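Long-range contact in mutual gliding motility protein C (MglC) (Myxococcus xanthus DK 1622, PDB 7CT3), which is a Roadblock/LC7-domain component of the polarity control system that interacts with its paralog MglB and probably acts in gliding motility: residues E71-V82 and A95-R106. Numbering follows the deposited sequence.
Sequences EVSVNSEKVLTV and ALHADGNFGKGR
Phe102, in the first turn of helix 102-117, packs against the Leu80/Leu96 face of strand 79-82 and reaches on to strand 71-75. With CG anti to the backbone N (chi1 -171°), its ring runs from Leu80 to Ser73. Leu80 CD1 packs obliquely on the near end, 3.7 Å from Phe102 CB, and Val82 also meets the ring obliquely, Val82 CG2 lying 3.5 Å from Phe102 CE1. The ring edge points at a polar pair: Ser73 OG donates to Thr81 O over 2.7 Å, in the carbonyl plane, and both oxygens lie in the ring plane. Asn75 comes from the opposite direction with its amide turned 85° to the ring; its OD1 accepts from Thr81 N, while ND2 hydrogen-bonds Glu71 OE1 of the second subunit.

One turn along, Arg106 bends at chi3, its CD resting over a Phe102 face near the rim. NE and NH2 grip Glu71 side-on, both to OE1, at 3.1 Å from NE and 3.2 Å from NH2. OE1 lies in the guanidinium plane, but the carboxylate is turned 74° to that plane: NH2 meets the syn lone pair of OE1, while NE comes from above the carboxylate plane. Asn75 of the second subunit also donates to OE1, and a water joins Glu71 OE2 to Arg106 O; this gathering of donors probably favours the charged carboxylate.

Leu80 and Leu96 exchange backbone hydrogen bonds as an antiparallel pair, and beyond them Ala98 N donates to Lys78 O. The type I turn 97-100 then leads to Asn101, whose OD1 caps the helix at Lys104 N. Helix 102-117 thus packs on the Leu80 and Leu96 face of the 79-87/90-97 hairpin, helix 44-61 on the Thr81 and Ala95 face, and strand 71-75 pairs antiparallel with the second subunit, continuing the sheet across the Roadblock/LC7 dimer.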
loop_
_atom_site.group_PDB
_atom_site.type_symbol
_atom_site.label_atom_id
_atom_site.label_comp_id
_atom_site.label_asym_id
_atom_site.label_seq_id
_atom_site.Cartn_x
_atom_site.Cartn_y
_atom_site.Cartn_z
ATOM N N GLU A 71 0.705 -0.102 -8.204
ATOM C CA GLU A 71 -0.089 -0.721 -7.109
ATOM C C GLU A 71 -0.095 0.208 -5.889
ATOM O O GLU A 71 0.969 0.757 -5.545
ATOM C CB GLU A 71 0.510 -2.100 -6.834
ATOM C CG GLU A 71 -0.145 -2.905 -5.733
ATOM C CD GLU A 71 0.735 -4.085 -5.335
ATOM O OE1 GLU A 71 1.758 -3.850 -4.668
ATOM O OE2 GLU A 71 0.433 -5.225 -5.743
ATOM N N VAL A 72 -1.262 0.394 -5.273
ATOM C CA VAL A 72 -1.435 1.259 -4.072
ATOM C C VAL A 72 -2.236 0.487 -3.022
ATOM O O VAL A 72 -3.178 -0.230 -3.404
ATOM C CB VAL A 72 -2.111 2.591 -4.441
ATOM C CG1 VAL A 72 -2.302 3.479 -3.223
ATOM C CG2 VAL A 72 -1.331 3.324 -5.524
ATOM N N SER A 73 -1.858 0.636 -1.752
ATOM C CA SER A 73 -2.573 0.080 -0.573
ATOM C C SER A 73 -2.850 1.201 0.427
ATOM O O SER A 73 -1.929 1.990 0.717
ATOM C CB SER A 73 -1.787 -1.030 0.073
ATOM O OG SER A 73 -1.687 -2.139 -0.801
ATOM N N VAL A 74 -4.081 1.268 0.924
ATOM C CA VAL A 74 -4.464 2.145 2.063
ATOM C C VAL A 74 -5.071 1.230 3.123
ATOM O O VAL A 74 -6.135 0.629 2.848
ATOM C CB VAL A 74 -5.418 3.266 1.618
ATOM C CG1 VAL A 74 -5.877 4.116 2.788
ATOM C CG2 VAL A 74 -4.784 4.142 0.545
ATOM N N ASN A 75 -4.385 1.090 4.257
ATOM C CA ASN A 75 -4.668 0.039 5.265
ATOM C C ASN A 75 -5.079 0.682 6.589
ATOM O O ASN A 75 -4.556 1.756 6.936
ATOM C CB ASN A 75 -3.466 -0.887 5.460
ATOM C CG ASN A 75 -3.057 -1.603 4.191
ATOM O OD1 ASN A 75 -3.856 -1.753 3.266
ATOM N ND2 ASN A 75 -1.813 -2.053 4.140
ATOM N N SER A 76 -5.994 0.024 7.293
ATOM C CA SER A 76 -6.390 0.336 8.686
ATOM C C SER A 76 -5.897 -0.801 9.585
ATOM O O SER A 76 -5.234 -1.726 9.065
ATOM C CB SER A 76 -7.876 0.523 8.777
ATOM O OG SER A 76 -8.549 -0.689 8.467
ATOM N N GLU A 77 -6.214 -0.739 10.876
ATOM C CA GLU A 77 -5.918 -1.825 11.845
ATOM C C GLU A 77 -6.591 -3.124 11.376
ATOM O O GLU A 77 -5.947 -4.175 11.473
ATOM C CB GLU A 77 -6.363 -1.416 13.252
ATOM C CG GLU A 77 -5.498 -0.320 13.852
ATOM C CD GLU A 77 -5.891 0.140 15.247
ATOM O OE1 GLU A 77 -6.735 -0.531 15.883
ATOM O OE2 GLU A 77 -5.349 1.174 15.698
ATOM N N LYS A 78 -7.819 -3.055 10.851
ATOM C CA LYS A 78 -8.668 -4.253 10.589
ATOM C C LYS A 78 -8.757 -4.589 9.093
ATOM O O LYS A 78 -9.146 -5.730 8.780
ATOM C CB LYS A 78 -10.073 -4.040 11.158
ATOM C CG LYS A 78 -10.134 -3.856 12.666
ATOM C CD LYS A 78 -11.553 -3.777 13.200
ATOM C CE LYS A 78 -11.614 -3.427 14.671
ATOM N NZ LYS A 78 -12.989 -3.062 15.086
ATOM N N VAL A 79 -8.435 -3.659 8.194
ATOM C CA VAL A 79 -8.682 -3.846 6.733
ATOM C C VAL A 79 -7.430 -3.463 5.955
ATOM O O VAL A 79 -6.855 -2.398 6.242
ATOM C CB VAL A 79 -9.889 -3.033 6.234
ATOM C CG1 VAL A 79 -10.117 -3.229 4.742
ATOM C CG2 VAL A 79 -11.147 -3.362 7.015
ATOM N N LEU A 80 -7.057 -4.313 5.000
ATOM C CA LEU A 80 -5.978 -4.057 4.018
ATOM C C LEU A 80 -6.626 -3.909 2.643
ATOM O O LEU A 80 -7.630 -4.603 2.381
ATOM C CB LEU A 80 -4.981 -5.216 4.035
ATOM C CG LEU A 80 -4.566 -5.716 5.416
ATOM C CD1 LEU A 80 -3.622 -6.899 5.290
ATOM C CD2 LEU A 80 -3.927 -4.608 6.240
ATOM N N THR A 81 -6.085 -3.027 1.808
ATOM C CA THR A 81 -6.551 -2.841 0.415
ATOM C C THR A 81 -5.359 -2.935 -0.533
ATOM O O THR A 81 -4.219 -2.635 -0.112
ATOM C CB THR A 81 -7.334 -1.538 0.225
ATOM O OG1 THR A 81 -6.445 -0.437 0.406
ATOM C CG2 THR A 81 -8.516 -1.436 1.167
ATOM N N VAL A 82 -5.643 -3.379 -1.751
ATOM C CA VAL A 82 -4.710 -3.398 -2.908
ATOM C C VAL A 82 -5.492 -2.849 -4.090
ATOM O O VAL A 82 -6.612 -3.297 -4.330
ATOM C CB VAL A 82 -4.203 -4.818 -3.223
ATOM C CG1 VAL A 82 -3.069 -4.774 -4.231
ATOM C CG2 VAL A 82 -3.797 -5.574 -1.975
ATOM N N ALA A 95 -10.298 -5.501 -0.970
ATOM C CA ALA A 95 -10.292 -5.280 0.492
ATOM C C ALA A 95 -10.280 -6.651 1.163
ATOM O O ALA A 95 -11.086 -7.512 0.755
ATOM C CB ALA A 95 -11.489 -4.468 0.916
ATOM N N LEU A 96 -9.390 -6.854 2.134
ATOM C CA LEU A 96 -9.393 -8.095 2.943
ATOM C C LEU A 96 -9.219 -7.746 4.423
ATOM O O LEU A 96 -8.691 -6.667 4.728
ATOM C CB LEU A 96 -8.323 -9.061 2.420
ATOM C CG LEU A 96 -6.881 -8.561 2.374
ATOM C CD1 LEU A 96 -5.919 -9.700 2.645
ATOM C CD2 LEU A 96 -6.554 -7.922 1.033
ATOM N N HIS A 97 -9.707 -8.621 5.305
ATOM C CA HIS A 97 -9.483 -8.548 6.771
ATOM C C HIS A 97 -7.969 -8.567 7.020
ATOM O O HIS A 97 -7.263 -9.229 6.241
ATOM C CB HIS A 97 -10.227 -9.695 7.471
ATOM C CG HIS A 97 -10.218 -9.582 8.955
ATOM N ND1 HIS A 97 -9.149 -10.005 9.718
ATOM C CD2 HIS A 97 -11.137 -9.101 9.818
ATOM C CE1 HIS A 97 -9.407 -9.782 10.990
ATOM N NE2 HIS A 97 -10.621 -9.233 11.078
ATOM N N ALA A 98 -7.495 -7.872 8.057
ATOM C CA ALA A 98 -6.057 -7.709 8.394
ATOM C C ALA A 98 -5.393 -9.064 8.681
ATOM O O ALA A 98 -4.160 -9.136 8.565
ATOM C CB ALA A 98 -5.902 -6.779 9.573
ATOM N N ASP A 99 -6.166 -10.088 9.056
ATOM C CA ASP A 99 -5.650 -11.450 9.360
ATOM C C ASP A 99 -5.665 -12.317 8.094
ATOM O O ASP A 99 -5.229 -13.477 8.184
ATOM C CB ASP A 99 -6.442 -12.099 10.499
ATOM C CG ASP A 99 -6.257 -11.406 11.838
ATOM O OD1 ASP A 99 -5.256 -10.676 11.994
ATOM O OD2 ASP A 99 -7.113 -11.600 12.716
ATOM N N GLY A 100 -6.135 -11.781 6.964
ATOM C CA GLY A 100 -6.121 -12.470 5.658
ATOM C C GLY A 100 -4.713 -12.599 5.094
ATOM O O GLY A 100 -3.752 -12.220 5.787
ATOM N N ASN A 101 -4.601 -13.118 3.871
ATOM C CA ASN A 101 -3.322 -13.355 3.154
ATOM C C ASN A 101 -3.054 -12.176 2.211
ATOM O O ASN A 101 -3.464 -12.237 1.038
ATOM C CB ASN A 101 -3.344 -14.695 2.416
ATOM C CG ASN A 101 -1.970 -15.120 1.946
ATOM O OD1 ASN A 101 -1.098 -14.285 1.726
ATOM N ND2 ASN A 101 -1.770 -16.416 1.789
ATOM N N PHE A 102 -2.369 -11.144 2.706
ATOM C CA PHE A 102 -2.089 -9.890 1.958
ATOM C C PHE A 102 -1.193 -10.200 0.753
ATOM O O PHE A 102 -1.452 -9.664 -0.337
ATOM C CB PHE A 102 -1.493 -8.836 2.894
ATOM C CG PHE A 102 -1.370 -7.456 2.296
ATOM C CD1 PHE A 102 -2.449 -6.840 1.686
ATOM C CD2 PHE A 102 -0.177 -6.758 2.371
ATOM C CE1 PHE A 102 -2.333 -5.562 1.154
ATOM C CE2 PHE A 102 -0.063 -5.482 1.845
ATOM C CZ PHE A 102 -1.141 -4.885 1.235
ATOM N N GLY A 103 -0.177 -11.047 0.937
ATOM C CA GLY A 103 0.731 -11.477 -0.144
ATOM C C GLY A 103 -0.027 -12.119 -1.294
ATOM O O GLY A 103 0.225 -11.763 -2.455
ATOM N N LYS A 104 -0.941 -13.036 -0.988
ATOM C CA LYS A 104 -1.773 -13.720 -2.011
ATOM C C LYS A 104 -2.684 -12.677 -2.674
ATOM O O LYS A 104 -2.802 -12.701 -3.906
ATOM C CB LYS A 104 -2.545 -14.877 -1.371
ATOM C CG LYS A 104 -3.339 -15.744 -2.338
ATOM C CD LYS A 104 -2.474 -16.572 -3.262
ATOM C CE LYS A 104 -3.272 -17.390 -4.256
ATOM N NZ LYS A 104 -4.273 -18.252 -3.584
ATOM N N GLY A 105 -3.282 -11.777 -1.888
ATOM C CA GLY A 105 -4.119 -10.680 -2.410
ATOM C C GLY A 105 -3.395 -9.895 -3.493
ATOM O O GLY A 105 -3.961 -9.714 -4.585
ATOM N N ARG A 106 -2.171 -9.451 -3.204
ATOM C CA ARG A 106 -1.341 -8.635 -4.132
ATOM C C ARG A 106 -1.084 -9.441 -5.412
ATOM O O ARG A 106 -1.263 -8.888 -6.518
ATOM C CB ARG A 106 -0.043 -8.213 -3.440
ATOM C CG ARG A 106 -0.244 -7.229 -2.297
ATOM C CD ARG A 106 1.057 -6.799 -1.642
ATOM N NE ARG A 106 1.970 -6.212 -2.615
ATOM C CZ ARG A 106 3.145 -6.714 -2.984
ATOM N NH1 ARG A 106 3.617 -7.824 -2.438
ATOM N NH2 ARG A 106 3.862 -6.086 -3.900
HETATM O O HOH W 1 -1.499 -6.263 -6.856
#